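Local coordinates for protein phospholethanolamine N-methyltransferase 2 (Haemonchus contortus, PDB 4KRI) that probably transfers methyl groups from S-adenosylmethionine to phosphomonomethylethanolamine and its dimethylated product in the nematode route to phosphocholine, at residues Leu211-Arg216 with Tyr292-Asp297; Glu75-Ser80 with Ala116-Tyr121; His15-Gly20 with Asp97-Leu102. One frame throughout, in Å; residues are numbered along the deposited sequence.

Contact 1 (Leu211-Arg216 with Tyr292-Asp297). With SAH (S-adenosyl-L-homocysteine), chain D.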
loop_
_atom_site.group_PDB
_atom_site.type_symbol
_atom_site.label_atom_id
_atom_site.label_comp_id
_atom_site.label_asym_id
_atom_site.label_seq_id
_atom_site.Cartn_x
_atom_site.Cartn_y
_atom_site.Cartn_z
ATOM N N LEU A 211 -11.247 14.337 -10.367
ATOM C CA LEU A 211 -11.315 14.353 -11.825
ATOM C C LEU A 211 -10.618 15.594 -12.375
ATOM O O LEU A 211 -9.920 15.532 -13.387
ATOM C CB LEU A 211 -12.766 14.312 -12.309
ATOM C CG LEU A 211 -12.957 14.268 -13.823
ATOM C CD1 LEU A 211 -12.401 12.958 -14.381
ATOM C CD2 LEU A 211 -14.423 14.421 -14.185
ATOM N N ALA A 212 -10.810 16.723 -11.704
ATOM C CA ALA A 212 -10.174 17.968 -12.119
ATOM C C ALA A 212 -8.651 17.839 -12.033
ATOM O O ALA A 212 -7.935 18.315 -12.909
ATOM C CB ALA A 212 -10.676 19.129 -11.267
ATOM N N ILE A 213 -8.164 17.171 -10.987
ATOM C CA ILE A 213 -6.725 16.952 -10.832
ATOM C C ILE A 213 -6.177 16.015 -11.912
ATOM O O ILE A 213 -5.126 16.285 -12.499
ATOM C CB ILE A 213 -6.403 16.410 -9.427
ATOM C CG1 ILE A 213 -6.843 17.443 -8.392
ATOM C CG2 ILE A 213 -4.923 16.096 -9.272
ATOM C CD1 ILE A 213 -6.460 17.103 -7.007
ATOM N N LEU A 214 -6.888 14.926 -12.195
ATOM C CA LEU A 214 -6.438 13.984 -13.224
ATOM C C LEU A 214 -6.284 14.646 -14.587
ATOM O O LEU A 214 -5.391 14.296 -15.363
ATOM C CB LEU A 214 -7.413 12.815 -13.354
ATOM C CG LEU A 214 -7.304 11.791 -12.232
ATOM C CD1 LEU A 214 -8.377 10.705 -12.403
ATOM C CD2 LEU A 214 -5.908 11.174 -12.211
ATOM N N LYS A 215 -7.151 15.600 -14.881
ATOM C CA LYS A 215 -7.085 16.296 -16.157
ATOM C C LYS A 215 -5.814 17.130 -16.316
ATOM O O LYS A 215 -5.411 17.443 -17.430
ATOM C CB LYS A 215 -8.330 17.169 -16.353
ATOM C CG LYS A 215 -9.557 16.344 -16.759
ATOM C CD LYS A 215 -10.821 17.201 -16.828
ATOM C CE LYS A 215 -12.048 16.338 -17.129
ATOM N NZ LYS A 215 -13.313 17.135 -17.120
ATOM N N ARG A 216 -5.182 17.479 -15.204
ATOM C CA ARG A 216 -3.964 18.280 -15.270
ATOM C C ARG A 216 -2.733 17.477 -15.694
ATOM O O ARG A 216 -1.643 18.037 -15.858
ATOM C CB ARG A 216 -3.753 19.020 -13.954
ATOM C CG ARG A 216 -4.940 19.921 -13.651
ATOM C CD ARG A 216 -4.699 20.810 -12.485
ATOM N NE ARG A 216 -3.530 21.658 -12.684
ATOM C CZ ARG A 216 -3.201 22.648 -11.861
ATOM N NH1 ARG A 216 -3.966 22.902 -10.813
ATOM N NH2 ARG A 216 -2.121 23.377 -12.089
ATOM N N TYR A 292 2.558 7.103 -16.038
ATOM C CA TYR A 292 2.179 8.125 -15.071
ATOM C C TYR A 292 2.399 7.617 -13.675
ATOM O O TYR A 292 2.208 6.438 -13.396
ATOM C CB TYR A 292 0.678 8.479 -15.203
ATOM C CG TYR A 292 0.312 8.858 -16.604
ATOM C CD1 TYR A 292 0.661 10.105 -17.113
ATOM C CD2 TYR A 292 -0.367 7.971 -17.427
ATOM C CE1 TYR A 292 0.343 10.454 -18.413
ATOM C CE2 TYR A 292 -0.689 8.310 -18.734
ATOM C CZ TYR A 292 -0.331 9.552 -19.214
ATOM O OH TYR A 292 -0.642 9.892 -20.512
ATOM N N VAL A 293 2.794 8.518 -12.789
ATOM C CA VAL A 293 2.778 8.233 -11.372
ATOM C C VAL A 293 1.940 9.334 -10.754
ATOM O O VAL A 293 2.171 10.524 -10.991
ATOM C CB VAL A 293 4.198 8.241 -10.774
ATOM C CG1 VAL A 293 4.129 8.196 -9.251
ATOM C CG2 VAL A 293 4.990 7.042 -11.293
ATOM N N PHE A 294 0.940 8.934 -9.991
ATOM C CA PHE A 294 -0.014 9.869 -9.420
ATOM C C PHE A 294 -0.009 9.674 -7.922
ATOM O O PHE A 294 -0.034 8.540 -7.449
ATOM C CB PHE A 294 -1.404 9.523 -9.969
ATOM C CG PHE A 294 -2.506 10.430 -9.474
ATOM C CD1 PHE A 294 -2.456 11.795 -9.703
ATOM C CD2 PHE A 294 -3.611 9.904 -8.815
ATOM C CE1 PHE A 294 -3.483 12.630 -9.266
ATOM C CE2 PHE A 294 -4.644 10.732 -8.369
ATOM C CZ PHE A 294 -4.584 12.095 -8.606
ATOM N N SER A 295 -0.004 10.757 -7.153
ATOM C CA SER A 295 -0.123 10.599 -5.712
ATOM C C SER A 295 -0.999 11.694 -5.176
ATOM O O SER A 295 -0.671 12.867 -5.293
ATOM C CB SER A 295 1.237 10.620 -5.026
ATOM O OG SER A 295 1.054 10.394 -3.635
ATOM N N ARG A 296 -2.128 11.313 -4.595
ATOM C CA ARG A 296 -3.106 12.311 -4.175
ATOM C C ARG A 296 -3.198 12.409 -2.651
ATOM O O ARG A 296 -3.773 11.527 -1.999
ATOM C CB ARG A 296 -4.452 11.925 -4.789
ATOM C CG ARG A 296 -5.567 12.876 -4.487
ATOM C CD ARG A 296 -5.503 14.149 -5.312
ATOM N NE ARG A 296 -6.169 15.168 -4.516
ATOM C CZ ARG A 296 -7.489 15.285 -4.445
ATOM N NH1 ARG A 296 -8.256 14.494 -5.188
ATOM N NH2 ARG A 296 -8.037 16.196 -3.657
ATOM N N ASP A 297 -2.581 13.456 -2.102
ATOM C CA ASP A 297 -2.666 13.793 -0.689
ATOM C C ASP A 297 -2.144 12.677 0.211
ATOM O O ASP A 297 -2.721 12.364 1.256
ATOM C CB ASP A 297 -4.098 14.238 -0.353
ATOM C CG ASP A 297 -4.526 15.429 -1.192
ATOM O OD1 ASP A 297 -3.658 16.287 -1.488
ATOM O OD2 ASP A 297 -5.699 15.500 -1.597
HETATM N N SAH D . -5.111 8.817 -2.686
HETATM C CA SAH D . -6.309 8.409 -1.906
HETATM C CB SAH D . -5.915 8.189 -0.393
HETATM C CG SAH D . -5.499 9.415 0.414
HETATM S SD SAH D . -5.027 8.995 2.122
HETATM C C SAH D . -7.436 9.341 -2.116
HETATM O O SAH D . -7.339 10.256 -2.921
HETATM O OXT SAH D . -8.531 9.057 -1.658
HETATM C "C5'" SAH D . -3.241 8.754 2.157
HETATM C "C4'" SAH D . -2.804 7.410 1.988
HETATM O "O4'" SAH D . -1.362 7.411 1.816
HETATM C "C3'" SAH D . -3.049 6.621 3.217
HETATM O "O3'" SAH D . -3.895 5.539 2.895
HETATM C "C2'" SAH D . -1.738 6.136 3.647
HETATM O "O2'" SAH D . -1.782 4.828 4.168
HETATM C "C1'" SAH D . -0.932 6.220 2.393
HETATM N N9 SAH D . 0.552 6.208 2.642
HETATM C C8 SAH D . 1.249 7.034 3.455
HETATM N N7 SAH D . 2.547 6.736 3.338
HETATM C C5 SAH D . 2.683 5.739 2.439
HETATM C C6 SAH D . 3.791 5.045 1.937
HETATM N N6 SAH D . 5.071 5.328 2.361
HETATM N N1 SAH D . 3.567 4.076 1.022
HETATM C C2 SAH D . 2.333 3.783 0.599
HETATM N N3 SAH D . 1.250 4.437 1.056
HETATM C C4 SAH D . 1.395 5.403 1.982
#
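The Phe294 ring takes Leu214 over one face and Ile213 at its edge. Leu214 CD2 sits almost on the ring normal, 4.0 Å from the centroid and 10° off it, a CH-pi contact. Ile213 CG2 comes in near the ring plane, 3.8 Å from Phe294 CE1. The second flat group is the Arg296 guanidinium. Ile213 CD1 lies over one of its faces, displaced toward the rim on the NE side, and approaches NE to 3.2 Å, a tight fit for a methyl group. Ile213 thus serves both groups with different branches. With CG1 anti to the carbonyl carbon (chi1 -61°), its long arm carries CD1 to the arginine while CG2 stays with the phenylalanine.

The chain of Arg296 bends at chi2, and its polar end is held from several directions. NE forms a salt bridge with Asp297 OD2 at 3.0 Å. Asp297 lines the pockets of both S-adenosylhomocysteine and the bound phosphomonomethylethanolamine. NH2 donates to Pro204 O and NH1 to Asn210 OD1. These bonds should fix the rotation of the guanidinium. The backbone of the same residue faces the cofactor product: the amino N of S-adenosylhomocysteine donates to Arg296 O at 3.1 Å.

The short axes of helix 211-215 and strand 292-296 run at 147°, closer to antiparallel than parallel. A helix packed on a strand of the mainly parallel sheet, with the strand's C-terminal end at the cofactor, is characteristic of the Rossmann-like fold of S-adenosylmethionine-dependent methyltransferases.

Contact 2 (Glu75-Ser80 with Ala116-Tyr121)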
loop_
_atom_site.group_PDB
_atom_site.type_symbol
_atom_site.label_atom_id
_atom_site.label_comp_id
_atom_site.label_asym_id
_atom_site.label_seq_id
_atom_site.Cartn_x
_atom_site.Cartn_y
_atom_site.Cartn_z
ATOM N N GLU A 75 -6.555 -24.837 6.402
ATOM C CA GLU A 75 -6.909 -25.104 7.791
ATOM C C GLU A 75 -6.393 -24.023 8.731
ATOM O O GLU A 75 -7.118 -23.558 9.614
ATOM C CB GLU A 75 -6.352 -26.454 8.236
ATOM C CG GLU A 75 -7.177 -27.650 7.814
ATOM C CD GLU A 75 -6.771 -28.894 8.567
ATOM O OE1 GLU A 75 -5.645 -28.910 9.111
ATOM O OE2 GLU A 75 -7.575 -29.847 8.628
ATOM N N GLU A 76 -5.137 -23.629 8.537
ATOM C CA GLU A 76 -4.476 -22.667 9.423
ATOM C C GLU A 76 -5.158 -21.307 9.491
ATOM O O GLU A 76 -5.214 -20.690 10.555
ATOM C CB GLU A 76 -3.010 -22.478 9.016
ATOM C CG GLU A 76 -2.082 -23.631 9.395
ATOM C CD GLU A 76 -2.345 -24.914 8.607
ATOM O OE1 GLU A 76 -3.056 -24.873 7.576
ATOM O OE2 GLU A 76 -1.833 -25.978 9.018
ATOM N N ILE A 77 -5.674 -20.825 8.365
ATOM C CA ILE A 77 -6.274 -19.489 8.369
ATOM C C ILE A 77 -7.604 -19.451 9.129
ATOM O O ILE A 77 -8.160 -18.380 9.363
ATOM C CB ILE A 77 -6.433 -18.899 6.945
ATOM C CG1 ILE A 77 -7.426 -19.719 6.122
ATOM C CG2 ILE A 77 -5.076 -18.822 6.239
ATOM C CD1 ILE A 77 -7.783 -19.078 4.790
ATOM N N ASN A 78 -8.101 -20.618 9.528
ATOM C CA ASN A 78 -9.339 -20.697 10.304
ATOM C C ASN A 78 -9.119 -21.197 11.735
ATOM O O ASN A 78 -10.079 -21.427 12.476
ATOM C CB ASN A 78 -10.356 -21.601 9.593
ATOM C CG ASN A 78 -10.717 -21.101 8.199
ATOM O OD1 ASN A 78 -10.967 -19.910 7.992
ATOM N ND2 ASN A 78 -10.743 -22.014 7.237
ATOM N N ASP A 79 -7.854 -21.364 12.119
ATOM C CA ASP A 79 -7.506 -21.974 13.404
ATOM C C ASP A 79 -6.166 -21.423 13.892
ATOM O O ASP A 79 -5.117 -21.785 13.363
ATOM C CB ASP A 79 -7.425 -23.498 13.246
ATOM C CG ASP A 79 -7.196 -24.227 14.562
ATOM O OD1 ASP A 79 -6.879 -23.584 15.586
ATOM O OD2 ASP A 79 -7.325 -25.470 14.563
ATOM N N SER A 80 -6.200 -20.568 14.909
ATOM C CA SER A 80 -4.995 -19.858 15.338
ATOM C C SER A 80 -3.928 -20.786 15.919
ATOM O O SER A 80 -2.735 -20.533 15.766
ATOM C CB SER A 80 -5.333 -18.737 16.326
ATOM O OG SER A 80 -5.817 -19.259 17.550
ATOM N N ALA A 116 -5.975 -8.379 6.012
ATOM C CA ALA A 116 -5.386 -7.435 6.963
ATOM C C ALA A 116 -5.086 -8.095 8.304
ATOM O O ALA A 116 -4.036 -7.863 8.897
ATOM C CB ALA A 116 -6.296 -6.223 7.152
ATOM N N MET A 117 -6.012 -8.923 8.778
ATOM C CA MET A 117 -5.833 -9.590 10.064
ATOM C C MET A 117 -4.695 -10.601 10.018
ATOM O O MET A 117 -3.939 -10.739 10.978
ATOM C CB MET A 117 -7.132 -10.282 10.498
ATOM C CG MET A 117 -8.336 -9.356 10.528
ATOM S SD MET A 117 -9.707 -10.013 11.511
ATOM C CE MET A 117 -9.456 -11.784 11.357
ATOM N N LEU A 118 -4.566 -11.306 8.898
ATOM C CA LEU A 118 -3.456 -12.235 8.728
ATOM C C LEU A 118 -2.129 -11.480 8.711
ATOM O O LEU A 118 -1.158 -11.893 9.364
ATOM C CB LEU A 118 -3.632 -13.048 7.447
ATOM C CG LEU A 118 -4.609 -14.214 7.547
ATOM C CD1 LEU A 118 -4.745 -14.859 6.185
ATOM C CD2 LEU A 118 -4.108 -15.232 8.571
ATOM N N THR A 119 -2.092 -10.360 7.993
ATOM C CA THR A 119 -0.871 -9.567 7.905
ATOM C C THR A 119 -0.439 -9.102 9.288
ATOM O O THR A 119 0.741 -9.203 9.649
ATOM C CB THR A 119 -1.063 -8.363 6.970
ATOM O OG1 THR A 119 -1.519 -8.840 5.697
ATOM C CG2 THR A 119 0.245 -7.605 6.784
ATOM N N ASP A 120 -1.392 -8.621 10.079
ATOM C CA ASP A 120 -1.073 -8.192 11.438
ATOM C C ASP A 120 -0.592 -9.368 12.284
ATOM O O ASP A 120 0.339 -9.234 13.075
ATOM C CB ASP A 120 -2.285 -7.529 12.100
ATOM C CG ASP A 120 -2.548 -6.127 11.576
ATOM O OD1 ASP A 120 -1.624 -5.514 10.995
ATOM O OD2 ASP A 120 -3.684 -5.632 11.761
ATOM N N TYR A 121 -1.219 -10.524 12.104
ATOM C CA TYR A 121 -0.862 -11.708 12.876
ATOM C C TYR A 121 0.587 -12.120 12.606
ATOM O O TYR A 121 1.340 -12.425 13.532
ATOM C CB TYR A 121 -1.802 -12.858 12.526
ATOM C CG TYR A 121 -1.925 -13.913 13.602
ATOM C CD1 TYR A 121 -2.938 -13.846 14.547
ATOM C CD2 TYR A 121 -1.040 -14.979 13.665
ATOM C CE1 TYR A 121 -3.066 -14.805 15.527
ATOM C CE2 TYR A 121 -1.155 -15.945 14.650
ATOM C CZ TYR A 121 -2.171 -15.852 15.578
ATOM O OH TYR A 121 -2.307 -16.805 16.563
#
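Ile77 meets Leu118 through one methyl on each side, Ile77 CG2 lying 4.0 Å from Leu118 CD1. The two side chains cross obliquely. Ile77 has CG1 in the crowded position between the backbone N and the carbonyl carbon (chi1 65°). This places CG2 anti to the carbonyl carbon, beside the backbone N, and it is CG2 that meets the leucine. Both residues are buried, and both also touch Leu106 in the loop that follows strand 98-105. Val109 of that loop adds to the apolar surroundings of Ile77.

The second meeting point lies nearer the surface. Tyr121 reaches across from the helix with CG anti to its backbone N (chi1 -156°), and its phenol oxygen comes close to Ser80, the first residue of helix 80-93. Tyr121 OH is 3.6 Å from Ser80 CB. This is a van der Waals approach, and the serine lies oblique to the ring. The polar bond of the phenol goes one turn further along helix 80-93, to Asp84 OD1, while the ring packs on Leu83 and Ile87 of that helix.

The backbone of 75-80 is compact. Asn78 N bonds to Glu75 O at 3.1 Å and Asp79 N to Glu76 O at the same length, holding the 3-10 turn of 76-78. Asp79 then takes the N-cap position of helix 80-93, its OD1 accepting a weak bond from Glu81 N. Lys114 NZ, at the N-terminal end of helix 114-124, donates to Ile77 O. The arrangement is a helix packed against a 3-10 turn and the capped start of a neighbouring helix, within the N-terminal domain of this di-domain methyltransferase family.

Contact 3 (His15-Gly20 with Asp97-Leu102); sequences HHVIKG and DGVLIL
Val17 and Ile18, in the last turn of helix 5-18, pack on Val99 of strand 98-105. This is helix-on-sheet packing in the N-terminal domain, and it is wholly apolar across the two segments. The valines slide past each other in opposite directions, with Val17 CG1 3.7 Å from Val99 CG2. Ile18 reaches the same valine at a slant, its CG2 4.0 Å from Val99 CG2. One methyl of the strand therefore serves two residues of the helix. With CG1 of Val99 anti to the backbone N, CG2 lies beside that N and is the methyl that meets the helix. Val99 also touches Leu14, one turn back, and Val17 extends the packing to Thr160 and Met162 of strand 156-166.

The side-chain hydrogen bonds are local to the helix end. Lys19 N still bonds to His15 O at 2.9 Å, but Lys19 itself has positive phi (62°) and the chain leaves the helix there. Two side chains brace this exit. Lys19 NZ folds back to His16 O at 2.6 Å. His15 ND1 donates to Lys19 O at 2.8 Å in a nearly straight bond of 164°, with that oxygen 9° out of the imidazole plane.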
loop_
_atom_site.group_PDB
_atom_site.type_symbol
_atom_site.label_atom_id
_atom_site.label_comp_id
_atom_site.label_asym_id
_atom_site.label_seq_id
_atom_site.Cartn_x
_atom_site.Cartn_y
_atom_site.Cartn_z
ATOM N N HIS A 15 12.443 -12.516 -5.831
ATOM C CA HIS A 15 13.506 -11.660 -6.364
ATOM C C HIS A 15 13.364 -10.164 -6.066
ATOM O O HIS A 15 14.328 -9.418 -6.214
ATOM C CB HIS A 15 13.729 -11.938 -7.849
ATOM C CG HIS A 15 14.441 -13.231 -8.092
ATOM N ND1 HIS A 15 15.812 -13.354 -7.987
ATOM C CD2 HIS A 15 13.974 -14.475 -8.372
ATOM C CE1 HIS A 15 16.157 -14.611 -8.214
ATOM N NE2 HIS A 15 15.062 -15.308 -8.454
ATOM N N HIS A 16 12.194 -9.723 -5.611
ATOM C CA HIS A 16 12.083 -8.347 -5.116
ATOM C C HIS A 16 13.005 -8.130 -3.924
ATOM O O HIS A 16 13.538 -7.027 -3.722
ATOM C CB HIS A 16 10.655 -8.017 -4.701
ATOM C CG HIS A 16 9.696 -7.960 -5.844
ATOM N ND1 HIS A 16 8.338 -8.142 -5.687
ATOM C CD2 HIS A 16 9.899 -7.744 -7.166
ATOM C CE1 HIS A 16 7.748 -8.041 -6.865
ATOM N NE2 HIS A 16 8.670 -7.795 -7.778
ATOM N N VAL A 17 13.161 -9.180 -3.118
ATOM C CA VAL A 17 13.982 -9.121 -1.919
ATOM C C VAL A 17 15.421 -9.536 -2.191
ATOM O O VAL A 17 16.354 -8.838 -1.783
ATOM C CB VAL A 17 13.422 -10.016 -0.803
ATOM C CG1 VAL A 17 14.243 -9.854 0.466
ATOM C CG2 VAL A 17 11.982 -9.674 -0.542
ATOM N N ILE A 18 15.618 -10.657 -2.878
ATOM C CA ILE A 18 16.979 -11.173 -3.056
ATOM C C ILE A 18 17.676 -10.678 -4.329
ATOM O O ILE A 18 18.859 -10.957 -4.541
ATOM C CB ILE A 18 17.058 -12.717 -2.940
ATOM C CG1 ILE A 18 16.377 -13.384 -4.133
ATOM C CG2 ILE A 18 16.426 -13.179 -1.634
ATOM C CD1 ILE A 18 16.582 -14.906 -4.189
ATOM N N LYS A 19 16.943 -9.937 -5.156
ATOM C CA LYS A 19 17.537 -9.268 -6.314
ATOM C C LYS A 19 18.149 -10.251 -7.319
ATOM O O LYS A 19 17.457 -11.127 -7.831
ATOM C CB LYS A 19 18.574 -8.231 -5.862
ATOM C CG LYS A 19 18.023 -7.205 -4.878
ATOM C CD LYS A 19 17.268 -6.107 -5.595
ATOM C CE LYS A 19 16.817 -5.015 -4.630
ATOM N NZ LYS A 19 15.546 -5.369 -3.937
ATOM N N GLY A 20 19.438 -10.099 -7.606
ATOM C CA GLY A 20 20.080 -10.947 -8.603
ATOM C C GLY A 20 20.574 -12.279 -8.066
ATOM O O GLY A 20 21.087 -13.098 -8.829
ATOM N N ASP A 97 17.276 -13.525 7.809
ATOM C CA ASP A 97 17.167 -12.824 6.513
ATOM C C ASP A 97 16.563 -13.690 5.410
ATOM O O ASP A 97 16.430 -13.236 4.275
ATOM C CB ASP A 97 18.499 -12.240 6.035
ATOM C CG ASP A 97 19.114 -11.291 7.030
ATOM O OD1 ASP A 97 18.362 -10.540 7.684
ATOM O OD2 ASP A 97 20.357 -11.304 7.153
ATOM N N GLY A 98 16.186 -14.918 5.745
ATOM C CA GLY A 98 15.526 -15.795 4.789
ATOM C C GLY A 98 14.140 -15.269 4.456
ATOM O O GLY A 98 13.527 -14.567 5.262
ATOM N N VAL A 99 13.646 -15.593 3.265
ATOM C CA VAL A 99 12.417 -14.990 2.779
ATOM C C VAL A 99 11.295 -16.022 2.764
ATOM O O VAL A 99 11.493 -17.146 2.317
ATOM C CB VAL A 99 12.612 -14.454 1.351
ATOM C CG1 VAL A 99 11.305 -13.869 0.815
ATOM C CG2 VAL A 99 13.718 -13.406 1.336
ATOM N N LEU A 100 10.125 -15.638 3.276
ATOM C CA LEU A 100 8.918 -16.449 3.135
ATOM C C LEU A 100 8.035 -15.830 2.081
ATOM O O LEU A 100 7.665 -14.667 2.190
ATOM C CB LEU A 100 8.141 -16.521 4.458
ATOM C CG LEU A 100 6.724 -17.110 4.411
ATOM C CD1 LEU A 100 6.725 -18.573 3.947
ATOM C CD2 LEU A 100 6.074 -16.999 5.780
ATOM N N ILE A 101 7.703 -16.610 1.056
ATOM C CA ILE A 101 6.713 -16.210 0.065
ATOM C C ILE A 101 5.499 -17.094 0.306
ATOM O O ILE A 101 5.570 -18.312 0.150
ATOM C CB ILE A 101 7.230 -16.438 -1.372
ATOM C CG1 ILE A 101 8.524 -15.647 -1.625
ATOM C CG2 ILE A 101 6.157 -16.057 -2.390
ATOM C CD1 ILE A 101 8.388 -14.109 -1.421
ATOM N N LEU A 102 4.390 -16.492 0.719
ATOM C CA LEU A 102 3.225 -17.259 1.107
ATOM C C LEU A 102 2.052 -16.876 0.220
ATOM O O LEU A 102 1.636 -15.723 0.197
ATOM C CB LEU A 102 2.880 -16.998 2.580
ATOM C CG LEU A 102 1.495 -17.481 3.035
ATOM C CD1 LEU A 102 1.455 -18.974 3.106
ATOM C CD2 LEU A 102 1.126 -16.874 4.381
#

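In the fold
From the N terminus, helix 5-18 ends at the first segment of contact 3, which closes when the chain returns as strand 98-105. Within that loop lies 75-80, the first segment of contact 2. Its partner on helix 114-124 comes after strand 98-105, so contacts 2 and 3 cross. Their centres are 21 Å apart and they do not touch. Contact 3 ties helix 5-18 to strand 98-105; contact 2 ties the turn before helix 80-93, and that helix's first residue, to helix 114-124. Contact 1 opens later, in series with both, and joins helix 206-215 to strand 290-296 beside the cofactor site. Its centre is 36 Å from that of contact 2 and 33 Å from that of contact 3.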